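PDB 6LBK: Poly(A) RNA polymerase GLD2 from Rattus norvegicus, which probably acts as a cytoplasmic poly(A) polymerase that adds AMP units from ATP to the 3' ends of selected RNAs. Local coordinates for residues E74-Q79 with F165-S170; H141-L146 with E151-I156; N301-S306 with A310-R315; I326-P331 with T335-A340. The protein carries 1 engineered substitution. All coordinates share one frame; numbering follows the deposited sequence.

The four contacts fall into two pairs at different parts of the fold. Contacts 1 and 2, with centres about 13 Å apart, join helices 67-85 and 128-144 to neighbouring strands of the five-stranded sheet in the palm domain, home of the aspartates that probably bind the catalytic magnesium; contact 2 is nested within the loop that contact 1 closes, and Arg166 is salt-bridged to Glu151 between them. Contacts 3 and 4 follow later in the chain, centres about 10 Å apart, and share the three-stranded sheet of the PAP-associated region, where Ser306 meets Glu329. Centres in one pair lie about 30 to 41 Å from those in the other, so the pairs sit on separate sheets, palm and PAP-associated.

Contact 1. Residues E74-Q79 with F165-S170; sequences ELCRAQ and FRDKVS
Cys76 turns its thiol away from its own backbone N (chi1 -179°), and Asp167 swings its carboxylate the same way (chi1 172°), which brings the sulfur against the carboxylate between helix and strand. Cys76 SG rests 3.9 Å from Asp167 CG, touching the carboxylate carbon. The same sulfur reaches the rim of a ring, lying 4.4 Å from Phe165 CE1 and near the ring plane, an edge contact and not a stack over the face. A small, weakly polar cysteine suits this place, since it can adjoin an aromatic edge and an acid at once. Helix 67-85 is here laid against strand 162-167 of the mixed sheet of the palm domain, the nucleotidyltransferase core; the Phe165 side chain is about 9 Å from that of Asp111, which probably binds catalytic magnesium, and its ring also meets Phe174 of the next strand. Where the strand ends, Asp167 forms an Asx motif: its OD2 accepts from Ser170 N at 2.6 Å, reached from above the carboxylate plane, and from Ser170 OG at 2.6 Å on the anti lone pair. Two donors on one oxygen fix the rotation of the buried carboxylate and probably favour its charged form. On the far side of the helix, Arg77 NE and NH2 both bond to Glu74 OE2 in the guanidinium plane, a salt bridge with NH2 at 2.7 Å.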
loop_
_atom_site.group_PDB
_atom_site.type_symbol
_atom_site.label_atom_id
_atom_site.label_comp_id
_atom_site.label_asym_id
_atom_site.label_seq_id
_atom_site.Cartn_x
_atom_site.Cartn_y
_atom_site.Cartn_z
ATOM N N GLU A 74 13.524 11.522 -1.666
ATOM C CA GLU A 74 13.533 12.169 -2.967
ATOM C C GLU A 74 14.962 12.540 -3.395
ATOM O O GLU A 74 15.300 12.463 -4.584
ATOM C CB GLU A 74 12.615 13.394 -2.935
ATOM C CG GLU A 74 12.852 14.323 -4.119
ATOM C CD GLU A 74 12.433 13.691 -5.429
ATOM O OE1 GLU A 74 11.448 12.925 -5.407
ATOM O OE2 GLU A 74 13.092 13.944 -6.465
ATOM N N LEU A 75 15.805 12.961 -2.439
ATOM C CA LEU A 75 17.211 13.233 -2.732
ATOM C C LEU A 75 17.918 11.964 -3.171
ATOM O O LEU A 75 18.732 11.983 -4.109
ATOM C CB LEU A 75 17.898 13.802 -1.496
ATOM C CG LEU A 75 17.400 15.157 -1.071
ATOM C CD1 LEU A 75 17.988 15.531 0.287
ATOM C CD2 LEU A 75 17.792 16.133 -2.167
ATOM N N CYS A 76 17.578 10.839 -2.537
ATOM C CA CYS A 76 18.146 9.573 -2.978
ATOM C C CYS A 76 17.644 9.177 -4.372
ATOM O O CYS A 76 18.425 8.682 -5.198
ATOM C CB CYS A 76 17.842 8.499 -1.947
ATOM S SG CYS A 76 18.554 6.934 -2.421
ATOM N N ARG A 77 16.348 9.399 -4.655
ATOM C CA ARG A 77 15.779 9.078 -5.963
ATOM C C ARG A 77 16.445 9.882 -7.077
ATOM O O ARG A 77 16.832 9.330 -8.116
ATOM C CB ARG A 77 14.276 9.359 -5.978
ATOM C CG ARG A 77 13.644 8.987 -7.308
ATOM C CD ARG A 77 12.480 9.853 -7.704
ATOM N NE ARG A 77 12.835 11.261 -7.803
ATOM C CZ ARG A 77 13.466 11.782 -8.848
ATOM N NH1 ARG A 77 13.821 10.988 -9.855
ATOM N NH2 ARG A 77 13.742 13.078 -8.892
ATOM N N ALA A 78 16.572 11.195 -6.886
ATOM C CA ALA A 78 17.223 12.030 -7.891
ATOM C C ALA A 78 18.696 11.658 -8.085
ATOM O O ALA A 78 19.170 11.574 -9.231
ATOM C CB ALA A 78 17.082 13.491 -7.498
ATOM N N GLN A 79 19.438 11.401 -6.990
ATOM C CA GLN A 79 20.851 11.028 -7.153
ATOM C C GLN A 79 20.984 9.704 -7.883
ATOM O O GLN A 79 21.857 9.537 -8.733
ATOM C CB GLN A 79 21.578 10.949 -5.803
ATOM C CG GLN A 79 22.985 10.357 -5.875
ATOM C CD GLN A 79 23.988 11.254 -6.643
ATOM O OE1 GLN A 79 23.853 12.476 -6.681
ATOM N NE2 GLN A 79 25.004 10.641 -7.226
ATOM N N PHE A 165 18.206 -2.364 -1.256
ATOM C CA PHE A 165 19.449 -1.741 -0.848
ATOM C C PHE A 165 19.159 -0.769 0.274
ATOM O O PHE A 165 18.026 -0.341 0.463
ATOM C CB PHE A 165 20.151 -1.027 -2.036
ATOM C CG PHE A 165 19.390 0.136 -2.641
ATOM C CD1 PHE A 165 19.608 1.439 -2.202
ATOM C CD2 PHE A 165 18.526 -0.061 -3.705
ATOM C CE1 PHE A 165 18.924 2.518 -2.794
ATOM C CE2 PHE A 165 17.852 1.013 -4.291
ATOM C CZ PHE A 165 18.046 2.295 -3.836
ATOM N N ARG A 166 20.215 -0.370 0.976
ATOM C CA ARG A 166 20.105 0.604 2.049
ATOM C C ARG A 166 20.942 1.813 1.665
ATOM O O ARG A 166 22.138 1.681 1.406
ATOM C CB ARG A 166 20.574 0.002 3.376
ATOM C CG ARG A 166 20.117 0.730 4.629
ATOM C CD ARG A 166 20.714 0.055 5.863
ATOM N NE ARG A 166 21.774 0.848 6.477
ATOM C CZ ARG A 166 21.598 1.621 7.544
ATOM N NH1 ARG A 166 20.409 1.692 8.135
ATOM N NH2 ARG A 166 22.614 2.317 8.032
ATOM N N ASP A 167 20.308 2.982 1.633
ATOM C CA ASP A 167 20.996 4.241 1.428
ATOM C C ASP A 167 21.626 4.660 2.746
ATOM O O ASP A 167 20.920 4.850 3.749
ATOM C CB ASP A 167 20.020 5.305 0.926
ATOM C CG ASP A 167 20.644 6.708 0.866
ATOM O OD1 ASP A 167 21.747 6.905 0.282
ATOM O OD2 ASP A 167 20.025 7.630 1.445
ATOM N N LYS A 168 22.961 4.759 2.742
ATOM C CA LYS A 168 23.726 5.198 3.904
ATOM C C LYS A 168 23.559 6.685 4.158
ATOM O O LYS A 168 23.887 7.156 5.250
ATOM C CB LYS A 168 25.209 4.936 3.694
ATOM C CG LYS A 168 25.637 3.507 3.756
ATOM C CD LYS A 168 26.995 3.341 3.076
ATOM C CE LYS A 168 28.051 4.208 3.738
ATOM N NZ LYS A 168 28.301 3.736 5.134
ATOM N N VAL A 169 23.077 7.433 3.166
ATOM C CA VAL A 169 22.895 8.868 3.324
ATOM C C VAL A 169 21.676 9.156 4.185
ATOM O O VAL A 169 21.757 9.910 5.161
ATOM C CB VAL A 169 22.784 9.538 1.941
ATOM C CG1 VAL A 169 22.621 11.033 2.098
ATOM C CG2 VAL A 169 24.006 9.212 1.088
ATOM N N SER A 170 20.520 8.594 3.817
ATOM C CA SER A 170 19.302 8.704 4.616
ATOM C C SER A 170 19.136 7.584 5.644
ATOM O O SER A 170 18.240 7.684 6.490
ATOM C CB SER A 170 18.057 8.710 3.722
ATOM O OG SER A 170 17.965 7.524 2.958
#

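Contact 2. Residues H141-L146 with E151-I156; sequences HFCTRL and ERPQLI
Phe142 is the first residue along 141-146 to meet strand 151-156, and it does so with its base: Phe142 CB lies 4.0 Å from Pro153 CB, an apolar touch at the root of the side chain. The ring itself goes another way. With CG beside the backbone N and anti to the carbonyl carbon (chi1 -74°), it leads away from the proline, meets Phe165 edge-to-face and reaches Leu80. A large aromatic suits this buried spot because one residue can lean on the strand and fill the space behind it. Next comes Cys143, whose SG takes the same staggered position (chi1 -60°) and approaches the proline ring at its outer carbon, SG standing 3.4 Å from Pro153 CG. The sulfur and the phenylalanine CB thus both face the ring of Pro153, which carries the strand's side of the contact. Proline fits here as a compact apolar ring. Its backbone O accepts a bond from His139 NE2. Further on, His141 O accepts from both Arg145 N, at 3.0 Å, and Leu146 N, at 3.2 Å, while Leu146 turns to Leu80 and Glu83. On the strand, Glu151, Arg152 and Gln154 all point away, leaving Pro153 as the residue turned to the helix; Arg152 has a positive phi (45°), an irregularity in the strand. Helix 128-144 lies beside helix 67-85 on one face of the five-stranded sheet, covering one of its two outermost strands, 150-156, which pairs antiparallel with strand 162-167.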
loop_
_atom_site.group_PDB
_atom_site.type_symbol
_atom_site.label_atom_id
_atom_site.label_comp_id
_atom_site.label_asym_id
_atom_site.label_seq_id
_atom_site.Cartn_x
_atom_site.Cartn_y
_atom_site.Cartn_z
ATOM N N HIS A 141 26.049 -2.217 -10.995
ATOM C CA HIS A 141 26.450 -0.821 -10.844
ATOM C C HIS A 141 26.466 -0.421 -9.370
ATOM O O HIS A 141 27.423 0.190 -8.885
ATOM C CB HIS A 141 25.482 0.063 -11.645
ATOM C CG HIS A 141 25.903 1.497 -11.789
ATOM N ND1 HIS A 141 26.879 1.911 -12.673
ATOM C CD2 HIS A 141 25.446 2.622 -11.181
ATOM C CE1 HIS A 141 27.021 3.223 -12.585
ATOM N NE2 HIS A 141 26.163 3.679 -11.689
ATOM N N PHE A 142 25.419 -0.786 -8.635
ATOM C CA PHE A 142 25.358 -0.449 -7.214
ATOM C C PHE A 142 26.483 -1.127 -6.437
ATOM O O PHE A 142 27.048 -0.548 -5.501
ATOM C CB PHE A 142 23.999 -0.851 -6.636
ATOM C CG PHE A 142 22.857 0.052 -7.052
ATOM C CD1 PHE A 142 23.009 0.972 -8.072
ATOM C CD2 PHE A 142 21.623 -0.039 -6.420
ATOM C CE1 PHE A 142 21.958 1.798 -8.449
ATOM C CE2 PHE A 142 20.577 0.778 -6.791
ATOM C CZ PHE A 142 20.745 1.705 -7.814
ATOM N N CYS A 143 26.824 -2.355 -6.818
ATOM C CA CYS A 143 27.877 -3.085 -6.111
ATOM C C CYS A 143 29.267 -2.540 -6.425
ATOM O O CYS A 143 30.107 -2.428 -5.525
ATOM C CB CYS A 143 27.817 -4.574 -6.449
ATOM S SG CYS A 143 26.273 -5.402 -6.029
ATOM N N THR A 144 29.548 -2.224 -7.692
ATOM C CA THR A 144 30.907 -1.836 -8.068
ATOM C C THR A 144 31.158 -0.337 -7.889
ATOM O O THR A 144 32.089 0.065 -7.181
ATOM C CB THR A 144 31.212 -2.257 -9.517
ATOM O OG1 THR A 144 30.377 -1.539 -10.432
ATOM C CG2 THR A 144 30.983 -3.745 -9.707
ATOM N N ARG A 145 30.345 0.499 -8.525
ATOM C CA ARG A 145 30.644 1.923 -8.550
ATOM C C ARG A 145 30.024 2.660 -7.367
ATOM O O ARG A 145 30.620 3.610 -6.853
ATOM C CB ARG A 145 30.208 2.519 -9.897
ATOM C CG ARG A 145 30.924 1.850 -11.085
ATOM C CD ARG A 145 32.427 2.185 -11.153
ATOM N NE ARG A 145 33.166 1.358 -12.125
ATOM C CZ ARG A 145 33.593 1.758 -13.324
ATOM N NH1 ARG A 145 33.375 3.003 -13.730
ATOM N NH2 ARG A 145 34.251 0.911 -14.115
ATOM N N LEU A 146 28.856 2.241 -6.902
ATOM C CA LEU A 146 28.104 3.036 -5.939
ATOM C C LEU A 146 28.287 2.571 -4.505
ATOM O O LEU A 146 27.601 3.077 -3.612
ATOM C CB LEU A 146 26.624 3.003 -6.277
ATOM C CG LEU A 146 26.280 3.324 -7.713
ATOM C CD1 LEU A 146 24.821 3.720 -7.770
ATOM C CD2 LEU A 146 27.221 4.404 -8.269
ATOM N N GLU A 151 24.499 0.505 0.558
ATOM C CA GLU A 151 24.876 -0.667 1.338
ATOM C C GLU A 151 24.111 -1.899 0.901
ATOM O O GLU A 151 22.910 -1.829 0.612
ATOM C CB GLU A 151 24.641 -0.462 2.835
ATOM C CG GLU A 151 25.806 0.133 3.584
ATOM C CD GLU A 151 25.614 0.092 5.096
ATOM O OE1 GLU A 151 24.582 -0.455 5.558
ATOM O OE2 GLU A 151 26.499 0.601 5.821
ATOM N N ARG A 152 24.813 -3.032 0.873
ATOM C CA ARG A 152 24.247 -4.372 0.745
ATOM C C ARG A 152 23.160 -4.489 -0.345
ATOM O O ARG A 152 22.030 -4.877 -0.036
ATOM C CB ARG A 152 23.699 -4.819 2.095
ATOM C CG ARG A 152 24.742 -5.005 3.177
ATOM C CD ARG A 152 24.083 -5.507 4.461
ATOM N NE ARG A 152 25.056 -5.920 5.467
ATOM C CZ ARG A 152 24.738 -6.462 6.642
ATOM N NH1 ARG A 152 23.467 -6.654 6.972
ATOM N NH2 ARG A 152 25.693 -6.811 7.490
ATOM N N PRO A 153 23.487 -4.205 -1.608
ATOM C CA PRO A 153 22.472 -4.370 -2.660
ATOM C C PRO A 153 22.297 -5.843 -2.985
ATOM O O PRO A 153 23.278 -6.567 -3.174
ATOM C CB PRO A 153 23.060 -3.602 -3.848
ATOM C CG PRO A 153 24.516 -3.655 -3.633
ATOM C CD PRO A 153 24.755 -3.683 -2.147
ATOM N N GLN A 154 21.049 -6.286 -3.048
ATOM C CA GLN A 154 20.768 -7.693 -3.268
ATOM C C GLN A 154 19.606 -7.828 -4.230
ATOM O O GLN A 154 18.624 -7.101 -4.116
ATOM C CB GLN A 154 20.450 -8.409 -1.946
ATOM C CG GLN A 154 19.862 -9.792 -2.095
ATOM C CD GLN A 154 19.723 -10.500 -0.755
ATOM O OE1 GLN A 154 19.743 -9.855 0.299
ATOM N NE2 GLN A 154 19.533 -11.822 -0.788
ATOM N N LEU A 155 19.701 -8.776 -5.156
ATOM C CA LEU A 155 18.563 -9.110 -6.003
ATOM C C LEU A 155 17.637 -10.040 -5.227
ATOM O O LEU A 155 17.978 -11.200 -4.964
ATOM C CB LEU A 155 19.016 -9.776 -7.295
ATOM C CG LEU A 155 19.642 -8.963 -8.408
ATOM C CD1 LEU A 155 20.525 -9.887 -9.230
ATOM C CD2 LEU A 155 18.547 -8.381 -9.257
ATOM N N ILE A 156 16.455 -9.554 -4.901
ATOM C CA ILE A 156 15.428 -10.385 -4.296
ATOM C C ILE A 156 14.525 -10.922 -5.398
ATOM O O ILE A 156 14.049 -10.172 -6.265
ATOM C CB ILE A 156 14.638 -9.617 -3.227
ATOM C CG1 ILE A 156 15.578 -9.199 -2.093
ATOM C CG2 ILE A 156 13.493 -10.465 -2.677
ATOM C CD1 ILE A 156 14.862 -8.957 -0.764
#

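Contact 3. Residues N301-S306 with A310-R315; sequences NTQMIS and AKAIPR
Strands 303-306 and 311-314 run antiparallel, their short axes 4.5 Å apart at closest and 144° between directions, with Met304 and Ile313 bonded both ways, N to O, at 2.9 Å. Ser306 and Lys311 form the next hydrogen-bonded pair, and Arg315 N extends the ladder to Thr302 O at 2.7 Å. On the face carrying Met304, Ile313 and Ser306, the methionine and isoleucine lie side by side, with Met304 CE 4.2 Å from Ile313 CB; the flexible thioether and the branched isoleucine give a snug apolar strip, which Ser306 CB continues. Gln303 sends its extended chain alongside the strand and brings OE1 close to Ala312 CB, at 3.1 Å; alanine's small side chain lets the amide come alongside. Arg315 stretches out from CG to NE and lays one guanidinium face over the Asn301 peptide, whose carbonyl C sits 3.5 Å above the plane, offset toward the rim. With an alanine here, the Asn301 peptide would probably be left without this cover and Cys327 SG without its neighbour NE. At the turn end, Ala310, with positive phi (55°), and Lys311 both face Ser306, a G1 bulge in a beta hairpin of the three-stranded PAP-associated sheet.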
loop_
_atom_site.group_PDB
_atom_site.type_symbol
_atom_site.label_atom_id
_atom_site.label_comp_id
_atom_site.label_asym_id
_atom_site.label_seq_id
_atom_site.Cartn_x
_atom_site.Cartn_y
_atom_site.Cartn_z
ATOM N N ASN A 301 -14.297 -17.069 0.043
ATOM C CA ASN A 301 -14.368 -18.210 -0.860
ATOM C C ASN A 301 -15.200 -17.942 -2.104
ATOM O O ASN A 301 -15.075 -18.688 -3.081
ATOM C CB ASN A 301 -14.931 -19.430 -0.122
ATOM C CG ASN A 301 -14.193 -19.720 1.173
ATOM O OD1 ASN A 301 -13.338 -18.943 1.610
ATOM N ND2 ASN A 301 -14.515 -20.835 1.793
ATOM N N THR A 302 -16.034 -16.904 -2.108
ATOM C CA THR A 302 -16.865 -16.644 -3.272
ATOM C C THR A 302 -16.628 -15.291 -3.926
ATOM O O THR A 302 -17.000 -15.124 -5.100
ATOM C CB THR A 302 -18.351 -16.739 -2.901
ATOM O OG1 THR A 302 -18.649 -15.742 -1.914
ATOM C CG2 THR A 302 -18.672 -18.127 -2.348
ATOM N N GLN A 303 -16.027 -14.322 -3.227
ATOM C CA GLN A 303 -15.965 -12.971 -3.765
ATOM C C GLN A 303 -14.553 -12.401 -3.805
ATOM O O GLN A 303 -13.637 -12.840 -3.107
ATOM C CB GLN A 303 -16.886 -12.002 -3.014
ATOM C CG GLN A 303 -18.339 -12.180 -3.407
ATOM C CD GLN A 303 -19.176 -10.985 -3.049
ATOM O OE1 GLN A 303 -18.957 -10.353 -2.018
ATOM N NE2 GLN A 303 -20.158 -10.672 -3.894
ATOM N N MET A 304 -14.420 -11.392 -4.658
ATOM C CA MET A 304 -13.194 -10.643 -4.857
ATOM C C MET A 304 -13.508 -9.168 -4.669
ATOM O O MET A 304 -14.604 -8.687 -4.986
ATOM C CB MET A 304 -12.570 -10.868 -6.241
ATOM C CG MET A 304 -13.196 -10.053 -7.355
ATOM S SD MET A 304 -12.160 -10.029 -8.838
ATOM C CE MET A 304 -13.099 -8.872 -9.835
ATOM N N ILE A 305 -12.534 -8.474 -4.120
ATOM C CA ILE A 305 -12.646 -7.070 -3.747
ATOM C C ILE A 305 -12.187 -6.189 -4.905
ATOM O O ILE A 305 -11.025 -6.266 -5.335
ATOM C CB ILE A 305 -11.815 -6.799 -2.489
ATOM C CG1 ILE A 305 -12.586 -7.294 -1.252
ATOM C CG2 ILE A 305 -11.358 -5.327 -2.419
ATOM C CD1 ILE A 305 -11.673 -7.769 -0.144
ATOM N N SER A 306 -13.089 -5.346 -5.416
ATOM C CA SER A 306 -12.795 -4.494 -6.562
ATOM C C SER A 306 -12.943 -3.036 -6.121
ATOM O O SER A 306 -14.067 -2.517 -6.039
ATOM C CB SER A 306 -13.700 -4.813 -7.725
ATOM O OG SER A 306 -13.553 -3.826 -8.723
ATOM N N ALA A 310 -15.725 -0.236 -6.726
ATOM C CA ALA A 310 -16.234 0.118 -5.397
ATOM C C ALA A 310 -17.253 -0.923 -4.921
ATOM O O ALA A 310 -18.264 -0.606 -4.281
ATOM C CB ALA A 310 -16.825 1.528 -5.377
ATOM N N LYS A 311 -16.973 -2.190 -5.244
ATOM C CA LYS A 311 -17.932 -3.258 -5.006
ATOM C C LYS A 311 -17.190 -4.533 -4.634
ATOM O O LYS A 311 -15.984 -4.698 -4.902
ATOM C CB LYS A 311 -18.810 -3.510 -6.241
ATOM C CG LYS A 311 -19.809 -2.398 -6.537
ATOM C CD LYS A 311 -20.643 -2.673 -7.787
ATOM C CE LYS A 311 -21.741 -1.630 -7.926
ATOM N NZ LYS A 311 -22.551 -1.807 -9.146
ATOM N N ALA A 312 -17.937 -5.431 -4.007
ATOM C CA ALA A 312 -17.576 -6.836 -3.948
ATOM C C ALA A 312 -18.201 -7.541 -5.146
ATOM O O ALA A 312 -19.387 -7.359 -5.429
ATOM C CB ALA A 312 -18.040 -7.457 -2.633
ATOM N N ILE A 313 -17.394 -8.312 -5.866
ATOM C CA ILE A 313 -17.834 -8.960 -7.098
ATOM C C ILE A 313 -17.707 -10.461 -6.857
ATOM O O ILE A 313 -16.900 -10.865 -6.012
ATOM C CB ILE A 313 -16.975 -8.469 -8.281
ATOM C CG1 ILE A 313 -17.087 -6.945 -8.426
ATOM C CG2 ILE A 313 -17.298 -9.178 -9.601
ATOM C CD1 ILE A 313 -18.508 -6.434 -8.456
ATOM N N PRO A 314 -18.477 -11.320 -7.525
ATOM C CA PRO A 314 -18.245 -12.764 -7.393
ATOM C C PRO A 314 -16.939 -13.160 -8.058
ATOM O O PRO A 314 -16.510 -12.553 -9.044
ATOM C CB PRO A 314 -19.441 -13.384 -8.123
ATOM C CG PRO A 314 -19.899 -12.303 -9.048
ATOM C CD PRO A 314 -19.736 -11.057 -8.244
ATOM N N ARG A 315 -16.299 -14.182 -7.495
ATOM C CA ARG A 315 -15.036 -14.658 -8.051
ATOM C C ARG A 315 -15.206 -15.104 -9.500
ATOM O O ARG A 315 -16.103 -15.907 -9.801
ATOM C CB ARG A 315 -14.468 -15.820 -7.236
ATOM C CG ARG A 315 -13.808 -15.460 -5.931
ATOM C CD ARG A 315 -13.373 -16.740 -5.269
ATOM N NE ARG A 315 -12.402 -16.548 -4.208
ATOM C CZ ARG A 315 -11.770 -17.554 -3.612
ATOM N NH1 ARG A 315 -12.026 -18.807 -3.979
ATOM N NH2 ARG A 315 -10.889 -17.314 -2.652
#

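Contact 4. Residues I326-P331 with T335-A340; sequences ICVEEP and TNTARA
Asn336 bonds its amide to the backbone of 326-331, which carries the short edge strand 328-329 of the three-stranded sheet in the PAP-associated region; in 335-340, the loop before helix 344-363, Asn336 opens an Asx turn overlapping a type I turn to Arg339. Its CG is anti to the backbone N (chi1 -177°), which sets the amide against the backbone of Ile326 and Val328: ND2 donates to Ile326 O at 2.7 Å in the carbonyl plane, and OD1 accepts from Val328 N at 3.1 Å. Ala338 N reaches the same OD1 at 3.1 Å; the two backbone N-H groups come from opposite faces, and the three bonds fix the rotation of this buried amide. Asparagine suits the place because it offers donor and acceptor side by side, much as a peptide does. An alanine in its place would probably leave Ile326 O, Val328 N and Ala338 N without their mate and set the turn free to shift. The backbone adds Thr337 N to Val328 O and Glu330 N to Thr335 O, the latter at 3.0 Å. Packing is tight on the buried side, where Ala338 CB presses on Ile326 CG2 at 3.6 Å; the small methyl lets the turn come close to the isoleucine. Thr337 also covers Val328, while its OG1 bonds to Ser228 OG of helix 226-239. Glu330 is buried too, its carboxylate bonded to Tyr227 and Asn186. Looser and partly exposed are Glu329, pointing away from the loop with OE2 hydrogen-bonded to Ser306 OG, and Thr335, whose OG1 lies 3.8 Å from Glu330 CB.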
loop_
_atom_site.group_PDB
_atom_site.type_symbol
_atom_site.label_atom_id
_atom_site.label_comp_id
_atom_site.label_asym_id
_atom_site.label_seq_id
_atom_site.Cartn_x
_atom_site.Cartn_y
_atom_site.Cartn_z
ATOM N N ILE A 326 -7.654 -15.701 -1.033
ATOM C CA ILE A 326 -8.016 -14.296 -0.954
ATOM C C ILE A 326 -7.878 -13.717 -2.357
ATOM O O ILE A 326 -6.898 -14.008 -3.058
ATOM C CB ILE A 326 -7.135 -13.545 0.067
ATOM C CG1 ILE A 326 -7.188 -14.237 1.428
ATOM C CG2 ILE A 326 -7.579 -12.083 0.250
ATOM C CD1 ILE A 326 -6.477 -13.492 2.512
ATOM N N CYS A 327 -8.899 -12.975 -2.793
ATOM C CA CYS A 327 -8.971 -12.398 -4.140
ATOM C C CYS A 327 -9.208 -10.890 -4.055
ATOM O O CYS A 327 -10.333 -10.457 -3.806
ATOM C CB CYS A 327 -10.067 -13.055 -4.959
ATOM S SG CYS A 327 -9.810 -14.786 -5.284
ATOM N N VAL A 328 -8.170 -10.092 -4.284
ATOM C CA VAL A 328 -8.273 -8.635 -4.366
ATOM C C VAL A 328 -7.873 -8.195 -5.786
ATOM O O VAL A 328 -6.775 -8.515 -6.249
ATOM C CB VAL A 328 -7.395 -7.959 -3.308
ATOM C CG1 VAL A 328 -7.641 -6.470 -3.282
ATOM C CG2 VAL A 328 -7.612 -8.597 -1.959
ATOM N N GLU A 329 -8.784 -7.531 -6.502
ATOM C CA GLU A 329 -8.541 -7.147 -7.890
ATOM C C GLU A 329 -7.643 -5.910 -7.950
ATOM O O GLU A 329 -7.976 -4.866 -7.381
ATOM C CB GLU A 329 -9.856 -6.871 -8.618
ATOM C CG GLU A 329 -9.700 -6.544 -10.109
ATOM C CD GLU A 329 -10.982 -5.990 -10.767
ATOM O OE1 GLU A 329 -11.363 -6.469 -11.868
ATOM O OE2 GLU A 329 -11.605 -5.068 -10.198
ATOM N N GLU A 330 -6.492 -6.022 -8.610
ATOM C CA GLU A 330 -5.725 -4.819 -8.899
ATOM C C GLU A 330 -6.622 -3.890 -9.722
ATOM O O GLU A 330 -7.353 -4.364 -10.594
ATOM C CB GLU A 330 -4.430 -5.180 -9.643
ATOM C CG GLU A 330 -3.177 -4.360 -9.307
ATOM C CD GLU A 330 -3.155 -2.922 -9.870
ATOM O OE1 GLU A 330 -3.736 -2.685 -10.953
ATOM O OE2 GLU A 330 -2.546 -2.025 -9.222
ATOM N N PRO A 331 -6.673 -2.588 -9.409
ATOM C CA PRO A 331 -7.618 -1.704 -10.124
ATOM C C PRO A 331 -7.218 -1.359 -11.559
ATOM O O PRO A 331 -8.111 -1.052 -12.363
ATOM C CB PRO A 331 -7.688 -0.451 -9.239
ATOM C CG PRO A 331 -6.504 -0.502 -8.385
ATOM C CD PRO A 331 -6.060 -1.931 -8.251
ATOM N N THR A 335 -5.480 -8.787 -11.726
ATOM C CA THR A 335 -4.655 -9.793 -11.065
ATOM C C THR A 335 -4.897 -9.742 -9.557
ATOM O O THR A 335 -5.343 -8.731 -9.008
ATOM C CB THR A 335 -3.152 -9.609 -11.397
ATOM O OG1 THR A 335 -2.741 -8.263 -11.129
ATOM C CG2 THR A 335 -2.830 -9.940 -12.851
ATOM N N ASN A 336 -4.579 -10.853 -8.891
ATOM C CA ASN A 336 -4.817 -11.031 -7.460
ATOM C C ASN A 336 -3.639 -10.479 -6.662
ATOM O O ASN A 336 -2.535 -11.031 -6.726
ATOM C CB ASN A 336 -5.029 -12.505 -7.130
ATOM C CG ASN A 336 -5.361 -12.732 -5.666
ATOM O OD1 ASN A 336 -5.698 -11.797 -4.936
ATOM N ND2 ASN A 336 -5.277 -13.981 -5.228
ATOM N N THR A 337 -3.867 -9.391 -5.904
ATOM C CA THR A 337 -2.790 -8.807 -5.112
ATOM C C THR A 337 -2.425 -9.666 -3.909
ATOM O O THR A 337 -1.268 -9.634 -3.455
ATOM C CB THR A 337 -3.184 -7.418 -4.628
ATOM O OG1 THR A 337 -4.236 -7.559 -3.658
ATOM C CG2 THR A 337 -3.631 -6.538 -5.783
ATOM N N ALA A 338 -3.383 -10.421 -3.369
ATOM C CA ALA A 338 -3.144 -11.297 -2.231
ATOM C C ALA A 338 -2.742 -12.692 -2.677
ATOM O O ALA A 338 -2.831 -13.646 -1.892
ATOM C CB ALA A 338 -4.377 -11.368 -1.329
ATOM N N ARG A 339 -2.309 -12.816 -3.927
ATOM C CA ARG A 339 -1.852 -14.079 -4.488
ATOM C C ARG A 339 -0.810 -14.757 -3.611
ATOM O O ARG A 339 -0.647 -15.975 -3.698
ATOM C CB ARG A 339 -1.295 -13.811 -5.884
ATOM C CG ARG A 339 -0.847 -15.017 -6.683
ATOM C CD ARG A 339 -0.482 -14.614 -8.128
ATOM N NE ARG A 339 -1.637 -14.560 -9.030
ATOM C CZ ARG A 339 -1.983 -13.505 -9.765
ATOM N NH1 ARG A 339 -1.256 -12.394 -9.728
ATOM N NH2 ARG A 339 -3.057 -13.563 -10.548
ATOM N N ALA A 340 -0.103 -13.992 -2.772
ATOM C CA ALA A 340 0.909 -14.547 -1.882
ATOM C C ALA A 340 0.321 -15.407 -0.772
ATOM O O ALA A 340 1.062 -16.164 -0.140
ATOM C CB ALA A 340 1.726 -13.413 -1.258
#